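Local structure of DNA processing protein DprA (Streptococcus pneumoniae, 3UQZ) at residues T161-G166 against H188-E193; A246-I251 against A267-S272; T17-L22 against I88-V93. The protein binds single-stranded DNA cooperatively, shields it from nucleases and helps load the RecA recombinase onto it during natural transformation. All blocks are in the same frame, centred on the assembly; numbering follows the deposited sequence.

Interaction 1: residues T161-G166 against H188-E193; sequences TIAVIG and HLVLSE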
ATOM      1  N   THR A 161     -20.545 -19.330  -0.083  1.00 32.82           N
ATOM      2  CA  THR A 161     -19.164 -19.671   0.272  1.00 31.87           C
ATOM      3  C   THR A 161     -18.724 -21.107  -0.103  1.00 34.07           C
ATOM      4  O   THR A 161     -19.521 -22.045  -0.017  1.00 33.16           O
ATOM      5  CB  THR A 161     -18.850 -19.302   1.745  1.00 38.39           C
ATOM      6  OG1 THR A 161     -17.435 -19.273   1.919  1.00 39.19           O
ATOM      7  CG2 THR A 161     -19.447 -20.268   2.751  1.00 35.16           C
ATOM      8  N   ILE A 162     -17.440 -21.264  -0.493  1.00 28.80           N
ATOM      9  CA  ILE A 162     -16.820 -22.569  -0.764  1.00 27.09           C
ATOM     10  C   ILE A 162     -15.669 -22.737   0.223  1.00 32.03           C
ATOM     11  O   ILE A 162     -14.832 -21.842   0.334  1.00 33.19           O
ATOM     12  CB  ILE A 162     -16.330 -22.767  -2.236  1.00 29.21           C
ATOM     13  CG1 ILE A 162     -17.484 -22.684  -3.247  1.00 28.51           C
ATOM     14  CG2 ILE A 162     -15.552 -24.096  -2.399  1.00 29.36           C
ATOM     15  CD1 ILE A 162     -17.046 -22.567  -4.701  1.00 30.74           C
ATOM     16  N   ALA A 163     -15.621 -23.877   0.933  1.00 27.92           N
ATOM     17  CA  ALA A 163     -14.524 -24.225   1.844  1.00 27.16           C
ATOM     18  C   ALA A 163     -13.672 -25.347   1.237  1.00 33.50           C
ATOM     19  O   ALA A 163     -14.216 -26.331   0.723  1.00 35.22           O
ATOM     20  CB  ALA A 163     -15.053 -24.650   3.195  1.00 27.05           C
ATOM     21  N   VAL A 164     -12.342 -25.182   1.262  1.00 28.34           N
ATOM     22  CA  VAL A 164     -11.382 -26.190   0.779  1.00 26.98           C
ATOM     23  C   VAL A 164     -10.636 -26.661   2.047  1.00 31.89           C
ATOM     24  O   VAL A 164      -9.960 -25.863   2.692  1.00 32.30           O
ATOM     25  CB  VAL A 164     -10.444 -25.645  -0.346  1.00 28.12           C
ATOM     26  CG1 VAL A 164      -9.570 -26.744  -0.940  1.00 26.68           C
ATOM     27  CG2 VAL A 164     -11.256 -24.970  -1.448  1.00 27.59           C
ATOM     28  N   ILE A 165     -10.862 -27.904   2.469  1.00 27.51           N
ATOM     29  CA  ILE A 165     -10.270 -28.415   3.709  1.00 26.64           C
ATOM     30  C   ILE A 165      -8.981 -29.229   3.527  1.00 30.29           C
ATOM     31  O   ILE A 165      -8.635 -29.620   2.405  1.00 29.03           O
ATOM     32  CB  ILE A 165     -11.332 -29.138   4.585  1.00 29.34           C
ATOM     33  CG1 ILE A 165     -11.997 -30.317   3.835  1.00 28.90           C
ATOM     34  CG2 ILE A 165     -12.361 -28.130   5.125  1.00 29.47           C
ATOM     35  CD1 ILE A 165     -12.864 -31.252   4.696  1.00 34.40           C
ATOM     36  N   GLY A 166      -8.270 -29.436   4.636  1.00 27.56           N
ATOM     37  CA  GLY A 166      -7.036 -30.219   4.692  1.00 27.63           C
ATOM     38  C   GLY A 166      -7.178 -31.538   5.431  1.00 33.42           C
ATOM     39  O   GLY A 166      -6.197 -32.088   5.932  1.00 33.71           O
ATOM     40  N   HIS A 188     -24.072 -24.918   1.385  1.00 34.43           N
ATOM     41  CA  HIS A 188     -23.053 -24.419   0.451  1.00 32.59           C
ATOM     42  C   HIS A 188     -22.236 -25.576  -0.150  1.00 33.64           C
ATOM     43  O   HIS A 188     -22.835 -26.579  -0.516  1.00 34.26           O
ATOM     44  CB  HIS A 188     -22.179 -23.379   1.185  1.00 33.50           C
ATOM     45  CG  HIS A 188     -22.977 -22.236   1.723  1.00 36.79           C
ATOM     46  ND1 HIS A 188     -23.122 -21.067   1.008  1.00 38.70           N
ATOM     47  CD2 HIS A 188     -23.735 -22.163   2.844  1.00 38.47           C
ATOM     48  CE1 HIS A 188     -23.946 -20.311   1.718  1.00 38.27           C
ATOM     49  NE2 HIS A 188     -24.349 -20.931   2.827  1.00 38.41           N
ATOM     50  N   LEU A 189     -20.890 -25.459  -0.247  1.00 27.04           N
ATOM     51  CA  LEU A 189     -20.009 -26.491  -0.803  1.00 24.55           C
ATOM     52  C   LEU A 189     -18.665 -26.610  -0.049  1.00 28.70           C
ATOM     53  O   LEU A 189     -17.987 -25.605   0.183  1.00 28.44           O
ATOM     54  CB  LEU A 189     -19.766 -26.200  -2.293  1.00 23.36           C
ATOM     55  CG  LEU A 189     -18.855 -27.145  -3.092  1.00 25.77           C
ATOM     56  CD1 LEU A 189     -19.439 -28.564  -3.202  1.00 23.83           C
ATOM     57  CD2 LEU A 189     -18.585 -26.571  -4.473  1.00 26.36           C
ATOM     58  N   VAL A 190     -18.291 -27.845   0.326  1.00 24.67           N
ATOM     59  CA  VAL A 190     -17.018 -28.158   0.982  1.00 24.40           C
ATOM     60  C   VAL A 190     -16.276 -29.085   0.031  1.00 29.07           C
ATOM     61  O   VAL A 190     -16.843 -30.093  -0.401  1.00 28.22           O
ATOM     62  CB  VAL A 190     -17.149 -28.813   2.394  1.00 27.62           C
ATOM     63  CG1 VAL A 190     -15.788 -28.935   3.069  1.00 27.02           C
ATOM     64  CG2 VAL A 190     -18.111 -28.053   3.292  1.00 26.94           C
ATOM     65  N   LEU A 191     -15.031 -28.739  -0.309  1.00 26.19           N
ATOM     66  CA  LEU A 191     -14.190 -29.550  -1.192  1.00 25.79           C
ATOM     67  C   LEU A 191     -12.987 -30.123  -0.427  1.00 31.27           C
ATOM     68  O   LEU A 191     -12.472 -29.488   0.511  1.00 31.05           O
ATOM     69  CB  LEU A 191     -13.696 -28.737  -2.398  1.00 25.29           C
ATOM     70  CG  LEU A 191     -14.740 -28.216  -3.386  1.00 29.52           C
ATOM     71  CD1 LEU A 191     -14.131 -27.143  -4.294  1.00 28.93           C
ATOM     72  CD2 LEU A 191     -15.362 -29.355  -4.226  1.00 30.37           C
ATOM     73  N   SER A 192     -12.530 -31.320  -0.846  1.00 27.62           N
ATOM     74  CA  SER A 192     -11.373 -32.006  -0.252  1.00 27.35           C
ATOM     75  C   SER A 192     -10.727 -32.999  -1.217  1.00 31.68           C
ATOM     76  O   SER A 192     -11.422 -33.650  -1.992  1.00 32.64           O
ATOM     77  CB  SER A 192     -11.765 -32.728   1.038  1.00 30.03           C
ATOM     78  OG  SER A 192     -10.619 -33.214   1.719  1.00 34.45           O
ATOM     79  N   GLU A 193      -9.403 -33.125  -1.154  1.00 27.45           N
ATOM     80  CA  GLU A 193      -8.635 -34.081  -1.959  1.00 26.54           C
ATOM     81  C   GLU A 193      -8.454 -35.365  -1.147  1.00 33.14           C
ATOM     82  O   GLU A 193      -8.049 -36.378  -1.697  1.00 34.56           O
ATOM     83  CB  GLU A 193      -7.243 -33.502  -2.253  1.00 26.88           C
ATOM     84  CG  GLU A 193      -7.039 -33.050  -3.684  1.00 34.51           C
ATOM     85  CD  GLU A 193      -5.629 -32.594  -3.991  1.00 53.84           C
ATOM     86  OE1 GLU A 193      -5.189 -32.776  -5.147  1.00 43.91           O
ATOM     87  OE2 GLU A 193      -4.938 -32.106  -3.068  1.00 49.16           O
TER
HETATM   88  O   HOH W   1      -8.215 -30.706  -0.275  1.00 24.99           O
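His188, the first residue past helix 178-187, meets Thr161 at the start of the pair: the Thr161 methyl CG2 sits over one face of the imidazole, offset toward its rim, 4.1 Å from His188 ND1. The threonine's OG1 is engaged on the neighbouring strand, by the carbonyl of Ile138. Leu189 follows, its carbonyl taking the amide of Ala163 (Leu189 O to Ala163 N 3.0 Å), while its CD2 lies 4.2 Å from Ile162 CG1. Val190 turns to the other face of the sheet with Ala163; its CG1, anti to the backbone N (chi1 -173°), reaches Ile165 CD1 at 4.1 Å. Leu191 uses both backbone polar atoms: its N donates to Ala163 O, 2.7 Å away, and its O receives Ile165 N. Its CD1 packs against Ile162 CG2 at 3.9 Å, on the face that helix 204-215 covers at Val164. Ser192 brings CB to within 3.7 Å of Ile165 CG1, while OG bonds to the carbonyl of Thr167. At Glu193 a water takes over from direct pairing, accepting from Glu193 N and donating to Ile165 O. The strands run parallel, 22° apart, with helix 178-187 laid across Ala163 and Val190 through Ile184: a beta-alpha-beta unit of the Rossmann-like fold of DprA.

Interaction 2: residues A246-I251 against A267-S272; sequences AIPGSI and AKLVTS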
ATOM      1  N   ALA A 246      -4.609  -6.701  -1.664  1.00 35.50           N
ATOM      2  CA  ALA A 246      -4.142  -6.636  -0.284  1.00 34.70           C
ATOM      3  C   ALA A 246      -4.774  -5.519   0.529  1.00 40.67           C
ATOM      4  O   ALA A 246      -4.851  -4.379   0.066  1.00 41.85           O
ATOM      5  CB  ALA A 246      -2.631  -6.556  -0.246  1.00 34.77           C
ATOM      6  N   ILE A 247      -5.254  -5.862   1.739  1.00 37.36           N
ATOM      7  CA  ILE A 247      -5.843  -4.917   2.687  1.00 37.44           C
ATOM      8  C   ILE A 247      -4.701  -4.388   3.574  1.00 44.34           C
ATOM      9  O   ILE A 247      -4.029  -5.199   4.227  1.00 44.53           O
ATOM     10  CB  ILE A 247      -6.995  -5.556   3.526  1.00 39.72           C
ATOM     11  CG1 ILE A 247      -8.153  -6.054   2.621  1.00 38.83           C
ATOM     12  CG2 ILE A 247      -7.510  -4.568   4.594  1.00 39.39           C
ATOM     13  CD1 ILE A 247      -9.074  -7.105   3.264  1.00 34.74           C
ATOM     14  N   PRO A 248      -4.445  -3.054   3.597  1.00 42.31           N
ATOM     15  CA  PRO A 248      -3.349  -2.538   4.436  1.00 42.78           C
ATOM     16  C   PRO A 248      -3.711  -2.463   5.917  1.00 47.91           C
ATOM     17  O   PRO A 248      -4.872  -2.617   6.295  1.00 45.70           O
ATOM     18  CB  PRO A 248      -3.077  -1.147   3.852  1.00 44.44           C
ATOM     19  CG  PRO A 248      -4.389  -0.717   3.285  1.00 47.99           C
ATOM     20  CD  PRO A 248      -5.131  -1.961   2.870  1.00 43.57           C
ATOM     21  N   GLY A 249      -2.693  -2.239   6.734  1.00 48.04           N
ATOM     22  CA  GLY A 249      -2.833  -2.097   8.175  1.00 49.35           C
ATOM     23  C   GLY A 249      -1.724  -1.260   8.773  1.00 55.75           C
ATOM     24  O   GLY A 249      -0.979  -0.598   8.042  1.00 55.77           O
ATOM     25  N   SER A 250      -1.600  -1.308  10.111  1.00 53.02           N
ATOM     26  CA  SER A 250      -0.575  -0.612  10.883  1.00 52.92           C
ATOM     27  C   SER A 250       0.795  -1.146  10.504  1.00 56.88           C
ATOM     28  O   SER A 250       0.920  -2.333  10.219  1.00 55.93           O
ATOM     29  CB  SER A 250      -0.812  -0.830  12.377  1.00 57.34           C
ATOM     30  OG  SER A 250       0.318  -0.491  13.168  1.00 68.18           O
ATOM     31  N   ILE A 251       1.822  -0.287  10.518  1.00 54.49           N
ATOM     32  CA  ILE A 251       3.199  -0.713  10.218  1.00 54.50           C
ATOM     33  C   ILE A 251       3.925  -1.130  11.505  1.00 58.76           C
ATOM     34  O   ILE A 251       5.072  -1.596  11.457  1.00 57.24           O
ATOM     35  CB  ILE A 251       3.989   0.343   9.397  1.00 57.27           C
ATOM     36  CG1 ILE A 251       4.119   1.695  10.137  1.00 56.97           C
ATOM     37  CG2 ILE A 251       3.404   0.497   7.998  1.00 57.85           C
ATOM     38  CD1 ILE A 251       5.523   2.212  10.170  1.00 59.20           C
ATOM     39  N   ALA A 267       0.984  -5.845  -6.084  1.00 38.70           N
ATOM     40  CA  ALA A 267      -0.412  -6.170  -5.752  1.00 37.18           C
ATOM     41  C   ALA A 267      -1.246  -4.915  -5.567  1.00 41.44           C
ATOM     42  O   ALA A 267      -0.706  -3.835  -5.295  1.00 40.89           O
ATOM     43  CB  ALA A 267      -0.492  -7.045  -4.514  1.00 37.27           C
ATOM     44  N   LYS A 268      -2.564  -5.058  -5.735  1.00 38.02           N
ATOM     45  CA  LYS A 268      -3.494  -3.945  -5.626  1.00 37.80           C
ATOM     46  C   LYS A 268      -3.886  -3.711  -4.181  1.00 40.60           C
ATOM     47  O   LYS A 268      -4.313  -4.646  -3.517  1.00 40.52           O
ATOM     48  CB  LYS A 268      -4.728  -4.175  -6.516  1.00 41.09           C
ATOM     49  CG  LYS A 268      -4.361  -4.428  -7.982  1.00 62.10           C
ATOM     50  CD  LYS A 268      -4.855  -3.356  -8.952  1.00 76.88           C
ATOM     51  CE  LYS A 268      -4.500  -3.702 -10.382  1.00 89.77           C
ATOM     52  NZ  LYS A 268      -3.375  -2.878 -10.923  1.00100.89           N
ATOM     53  N   LEU A 269      -3.708  -2.466  -3.686  1.00 36.04           N
ATOM     54  CA  LEU A 269      -4.105  -2.071  -2.337  1.00 35.22           C
ATOM     55  C   LEU A 269      -5.612  -1.867  -2.390  1.00 38.32           C
ATOM     56  O   LEU A 269      -6.091  -1.138  -3.265  1.00 38.27           O
ATOM     57  CB  LEU A 269      -3.393  -0.761  -1.904  1.00 34.75           C
ATOM     58  CG  LEU A 269      -3.600  -0.303  -0.440  1.00 37.96           C
ATOM     59  CD1 LEU A 269      -2.417   0.485   0.048  1.00 37.96           C
ATOM     60  CD2 LEU A 269      -4.856   0.527  -0.276  1.00 37.39           C
ATOM     61  N   VAL A 270      -6.358  -2.503  -1.473  1.00 34.10           N
ATOM     62  CA  VAL A 270      -7.823  -2.383  -1.440  1.00 33.87           C
ATOM     63  C   VAL A 270      -8.331  -1.862  -0.093  1.00 40.87           C
ATOM     64  O   VAL A 270      -7.802  -2.237   0.951  1.00 41.28           O
ATOM     65  CB  VAL A 270      -8.591  -3.650  -1.951  1.00 36.41           C
ATOM     66  CG1 VAL A 270      -8.299  -3.923  -3.428  1.00 35.87           C
ATOM     67  CG2 VAL A 270      -8.311  -4.888  -1.096  1.00 35.67           C
ATOM     68  N   THR A 271      -9.343  -0.982  -0.122  1.00 39.31           N
ATOM     69  CA  THR A 271      -9.947  -0.363   1.075  1.00 39.52           C
ATOM     70  C   THR A 271     -11.430  -0.716   1.207  1.00 44.67           C
ATOM     71  O   THR A 271     -12.015  -0.531   2.276  1.00 45.13           O
ATOM     72  CB  THR A 271      -9.737   1.173   1.074  1.00 42.15           C
ATOM     73  OG1 THR A 271     -10.487   1.754   0.012  1.00 39.94           O
ATOM     74  CG2 THR A 271      -8.269   1.572   0.939  1.00 37.53           C
ATOM     75  N   SER A 272     -12.042  -1.198   0.113  1.00 41.31           N
ATOM     76  CA  SER A 272     -13.454  -1.588   0.073  1.00 40.87           C
ATOM     77  C   SER A 272     -13.683  -2.715  -0.949  1.00 45.63           C
ATOM     78  O   SER A 272     -12.768  -3.052  -1.711  1.00 44.44           O
ATOM     79  CB  SER A 272     -14.318  -0.378  -0.284  1.00 42.04           C
ATOM     80  OG  SER A 272     -13.925   0.187  -1.524  1.00 47.31           O
TER
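Leu269 reaches over to the ring of Pro248 and carries much of the apolar contact. From CB, on the same face of the sheet as the Ala246 methyl, a chi1 of -174° turns CG away from the backbone N, which carries the branch point to Pro248. Leu269 CG is 3.8 Å from Pro248 CG and also faces Pro248 CD. Beyond it the two methyls share the ring: CD2 comes to 3.8 Å from Pro248 CG, and CD1 touches Pro248 CG and CB. Leucine and proline cross at about a right angle, so that Pro248 CG faces the branch point and both methyls. Pro248 CD in turn rests 3.3 Å from Val270 O. Separately, Val270 CG2 meets Ile247 CG1 at 3.9 Å. Two backbone bonds set the parallel register of Ala246 with Leu269: Ala246 N to Lys268 O, 2.8 Å, and Val270 N to Ala246 O, 2.9 Å. Past Pro248 the two chains part. Strand 268-269 is the outermost strand of its sheet within the chain, beside 243-246; Ile263 of helix 257-264 covers Ala246 and Leu269, while helix 273-279 packs on Val270. The second subunit adds its own Ile263 against Leu269, and its Gln264 donates to Leu269 O, placing this edge in the dimer interface.

Interaction 3: residues T17-L22 against I88-V93; sequences TNQQIL and IYDAPV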
ATOM      1  N   THR A  17       1.405 -40.183  -7.103  1.00 41.75           N
ATOM      2  CA  THR A  17       1.190 -38.777  -6.738  1.00 40.55           C
ATOM      3  C   THR A  17       0.229 -38.154  -7.742  1.00 44.76           C
ATOM      4  O   THR A  17       0.068 -38.672  -8.850  1.00 44.35           O
ATOM      5  CB  THR A  17       2.502 -37.971  -6.709  1.00 38.27           C
ATOM      6  OG1 THR A  17       3.023 -37.874  -8.030  1.00 35.81           O
ATOM      7  CG2 THR A  17       3.528 -38.535  -5.758  1.00 35.39           C
ATOM      8  N   ASN A  18      -0.377 -37.020  -7.364  1.00 41.40           N
ATOM      9  CA  ASN A  18      -1.286 -36.263  -8.220  1.00 40.61           C
ATOM     10  C   ASN A  18      -0.630 -35.910  -9.556  1.00 44.21           C
ATOM     11  O   ASN A  18      -1.269 -36.064 -10.597  1.00 43.77           O
ATOM     12  CB  ASN A  18      -1.727 -35.007  -7.504  1.00 41.17           C
ATOM     13  CG  ASN A  18      -2.861 -34.332  -8.185  1.00 50.98           C
ATOM     14  OD1 ASN A  18      -4.018 -34.635  -7.912  1.00 40.62           O
ATOM     15  ND2 ASN A  18      -2.550 -33.412  -9.097  1.00 40.49           N
ATOM     16  N   GLN A  19       0.647 -35.451  -9.530  1.00 41.38           N
ATOM     17  CA  GLN A  19       1.381 -35.138 -10.760  1.00 41.33           C
ATOM     18  C   GLN A  19       1.547 -36.391 -11.623  1.00 45.73           C
ATOM     19  O   GLN A  19       1.364 -36.309 -12.840  1.00 46.17           O
ATOM     20  CB  GLN A  19       2.750 -34.505 -10.469  1.00 42.59           C
ATOM     21  CG  GLN A  19       2.837 -33.018 -10.803  1.00 59.93           C
ATOM     22  CD  GLN A  19       2.430 -32.650 -12.216  1.00 81.07           C
ATOM     23  OE1 GLN A  19       2.666 -33.384 -13.188  1.00 77.13           O
ATOM     24  NE2 GLN A  19       1.825 -31.482 -12.359  1.00 72.58           N
ATOM     25  N   GLN A  20       1.857 -37.554 -10.989  1.00 40.99           N
ATOM     26  CA  GLN A  20       2.015 -38.824 -11.702  1.00 40.28           C
ATOM     27  C   GLN A  20       0.719 -39.251 -12.400  1.00 42.17           C
ATOM     28  O   GLN A  20       0.778 -39.658 -13.564  1.00 41.90           O
ATOM     29  CB  GLN A  20       2.556 -39.926 -10.777  1.00 41.57           C
ATOM     30  CG  GLN A  20       4.036 -39.751 -10.452  1.00 51.18           C
ATOM     31  CD  GLN A  20       4.523 -40.601  -9.299  1.00 64.87           C
ATOM     32  OE1 GLN A  20       3.752 -41.093  -8.455  1.00 55.24           O
ATOM     33  NE2 GLN A  20       5.839 -40.749  -9.219  1.00 56.68           N
ATOM     34  N   ILE A  21      -0.452 -39.104 -11.720  1.00 36.68           N
ATOM     35  CA  ILE A  21      -1.771 -39.433 -12.295  1.00 35.93           C
ATOM     36  C   ILE A  21      -2.121 -38.457 -13.433  1.00 42.96           C
ATOM     37  O   ILE A  21      -2.681 -38.874 -14.448  1.00 43.31           O
ATOM     38  CB  ILE A  21      -2.877 -39.573 -11.214  1.00 37.98           C
ATOM     39  CG1 ILE A  21      -2.519 -40.711 -10.224  1.00 37.04           C
ATOM     40  CG2 ILE A  21      -4.265 -39.808 -11.851  1.00 37.76           C
ATOM     41  CD1 ILE A  21      -2.973 -40.540  -8.883  1.00 38.68           C
ATOM     42  N   LEU A  22      -1.733 -37.173 -13.282  1.00 41.02           N
ATOM     43  CA  LEU A  22      -1.915 -36.151 -14.306  1.00 41.32           C
ATOM     44  C   LEU A  22      -1.209 -36.535 -15.609  1.00 45.84           C
ATOM     45  O   LEU A  22      -1.824 -36.400 -16.661  1.00 46.42           O
ATOM     46  CB  LEU A  22      -1.450 -34.772 -13.811  1.00 41.80           C
ATOM     47  CG  LEU A  22      -2.566 -33.801 -13.415  1.00 46.71           C
ATOM     48  CD1 LEU A  22      -2.025 -32.676 -12.560  1.00 46.24           C
ATOM     49  CD2 LEU A  22      -3.305 -33.260 -14.651  1.00 49.95           C
ATOM     50  N   ILE A  88      -3.829 -24.562 -13.442  1.00 41.74           N
ATOM     51  CA  ILE A  88      -2.728 -24.485 -12.481  1.00 40.89           C
ATOM     52  C   ILE A  88      -1.767 -25.647 -12.614  1.00 47.89           C
ATOM     53  O   ILE A  88      -2.119 -26.703 -13.147  1.00 47.98           O
ATOM     54  CB  ILE A  88      -3.195 -24.288 -11.010  1.00 43.20           C
ATOM     55  CG1 ILE A  88      -3.959 -25.516 -10.465  1.00 43.02           C
ATOM     56  CG2 ILE A  88      -3.980 -23.000 -10.836  1.00 43.79           C
ATOM     57  CD1 ILE A  88      -3.697 -25.852  -9.057  1.00 40.88           C
ATOM     58  N   TYR A  89      -0.547 -25.458 -12.117  1.00 46.88           N
ATOM     59  CA  TYR A  89       0.431 -26.529 -12.089  1.00 47.80           C
ATOM     60  C   TYR A  89      -0.021 -27.477 -10.958  1.00 52.41           C
ATOM     61  O   TYR A  89      -0.388 -27.006  -9.871  1.00 53.42           O
ATOM     62  CB  TYR A  89       1.847 -25.974 -11.829  1.00 49.66           C
ATOM     63  CG  TYR A  89       2.853 -27.054 -11.498  1.00 53.36           C
ATOM     64  CD1 TYR A  89       3.264 -27.973 -12.462  1.00 56.21           C
ATOM     65  CD2 TYR A  89       3.354 -27.193 -10.208  1.00 54.43           C
ATOM     66  CE1 TYR A  89       4.156 -28.996 -12.151  1.00 57.61           C
ATOM     67  CE2 TYR A  89       4.243 -28.216  -9.885  1.00 55.53           C
ATOM     68  CZ  TYR A  89       4.644 -29.113 -10.861  1.00 65.83           C
ATOM     69  OH  TYR A  89       5.529 -30.119 -10.556  1.00 72.48           O
ATOM     70  N   ASP A  90      -0.028 -28.793 -11.229  1.00 46.94           N
ATOM     71  CA  ASP A  90      -0.438 -29.833 -10.273  1.00 45.61           C
ATOM     72  C   ASP A  90      -1.919 -29.706  -9.865  1.00 46.02           C
ATOM     73  O   ASP A  90      -2.265 -29.850  -8.693  1.00 44.83           O
ATOM     74  CB  ASP A  90       0.531 -29.914  -9.062  1.00 47.58           C
ATOM     75  CG  ASP A  90       0.501 -31.215  -8.284  1.00 58.52           C
ATOM     76  OD1 ASP A  90       0.212 -32.257  -8.889  1.00 59.77           O
ATOM     77  OD2 ASP A  90       0.785 -31.186  -7.067  1.00 64.33           O
ATOM     78  N   ALA A  91      -2.797 -29.446 -10.852  1.00 41.33           N
ATOM     79  CA  ALA A  91      -4.238 -29.326 -10.639  1.00 40.30           C
ATOM     80  C   ALA A  91      -4.785 -30.599  -9.955  1.00 43.30           C
ATOM     81  O   ALA A  91      -4.368 -31.696 -10.329  1.00 42.52           O
ATOM     82  CB  ALA A  91      -4.938 -29.105 -11.964  1.00 40.73           C
ATOM     83  N   PRO A  92      -5.643 -30.492  -8.909  1.00 38.71           N
ATOM     84  CA  PRO A  92      -6.163 -31.714  -8.257  1.00 37.39           C
ATOM     85  C   PRO A  92      -6.818 -32.634  -9.267  1.00 40.00           C
ATOM     86  O   PRO A  92      -7.625 -32.210 -10.089  1.00 39.23           O
ATOM     87  CB  PRO A  92      -7.167 -31.194  -7.218  1.00 39.06           C
ATOM     88  CG  PRO A  92      -7.441 -29.809  -7.602  1.00 43.91           C
ATOM     89  CD  PRO A  92      -6.222 -29.277  -8.303  1.00 39.72           C
ATOM     90  N   VAL A  93      -6.381 -33.877  -9.268  1.00 36.22           N
ATOM     91  CA  VAL A  93      -6.856 -34.888 -10.203  1.00 34.67           C
ATOM     92  C   VAL A  93      -8.252 -35.446  -9.827  1.00 36.95           C
ATOM     93  O   VAL A  93      -9.048 -35.762 -10.713  1.00 36.76           O
ATOM     94  CB  VAL A  93      -5.741 -35.932 -10.417  1.00 37.16           C
ATOM     95  CG1 VAL A  93      -5.972 -37.231  -9.654  1.00 36.52           C
ATOM     96  CG2 VAL A  93      -5.471 -36.154 -11.884  1.00 37.02           C
TER
HETATM   97  O   HOH W   2       1.313 -33.980  -6.435  1.00 55.75           O
HETATM   98  O   HOH W   3       0.831 -29.650 -13.947  1.00 61.19           O
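Asn18, in the first turn of helix 18-28, grips the 88-93 loop with both ends of its amide. Among the hydrogen bonds, Val93 N donates to Asn18 OD1 at 2.8 Å, in the carbonyl plane and on a lone pair. Asn18 ND2 gives two more: to Ala91 O at 2.8 Å, nearly in the Asn18 amide plane but above the Ala91 carbonyl plane, and to Asp90 OD1 at 3.0 Å, which it meets from above the carboxylate plane. The extended first torsion (chi1 -168°) carries the amide across to the loop, and the three bonds fix its rotation. Waters add two bridges: one accepts from Gln19 NE2 and Asp90 N, the other donates to Asp90 OD2 and accepts weakly from Gln19 N. In van der Waals contact, Gln19 NE2 comes to 3.4 Å from Tyr89 CE1, amide and ring planes only 12° apart. Val93 spreads its methyls over Ile21 CG2, 3.8 Å from Val93 CG1, and Leu22 CG, 4.0 Å from Val93 CG2. Within the helix segment, Thr17 and Gln20 form a capping box. A capped helix start thus docks on the type II turn 88-91 and the loop after it, joining the sterile alpha motif domain to the Rossmann-like domain.

Along the chain interaction 3 closes first, then interaction 1, then interaction 2. Interactions 1 and 2 belong to one mixed sheet: strands 161-164 and 189-192 lie toward one side of it, strands 243-246 and 268-269 at the far edge, with centres about 26 Å apart and no touch. Interaction 3 sits where the sterile alpha motif domain meets the Rossmann-like domain, its centre about 18 Å from that of interaction 1, and the two touch where Glu193 packs against Pro92 and Asn18. Interactions 2 and 3 lie on opposite sides of the chain's centre, about 33 Å between centres, so the domain junction is well separated from the edge probably used in the dimerization crucial for RecA loading.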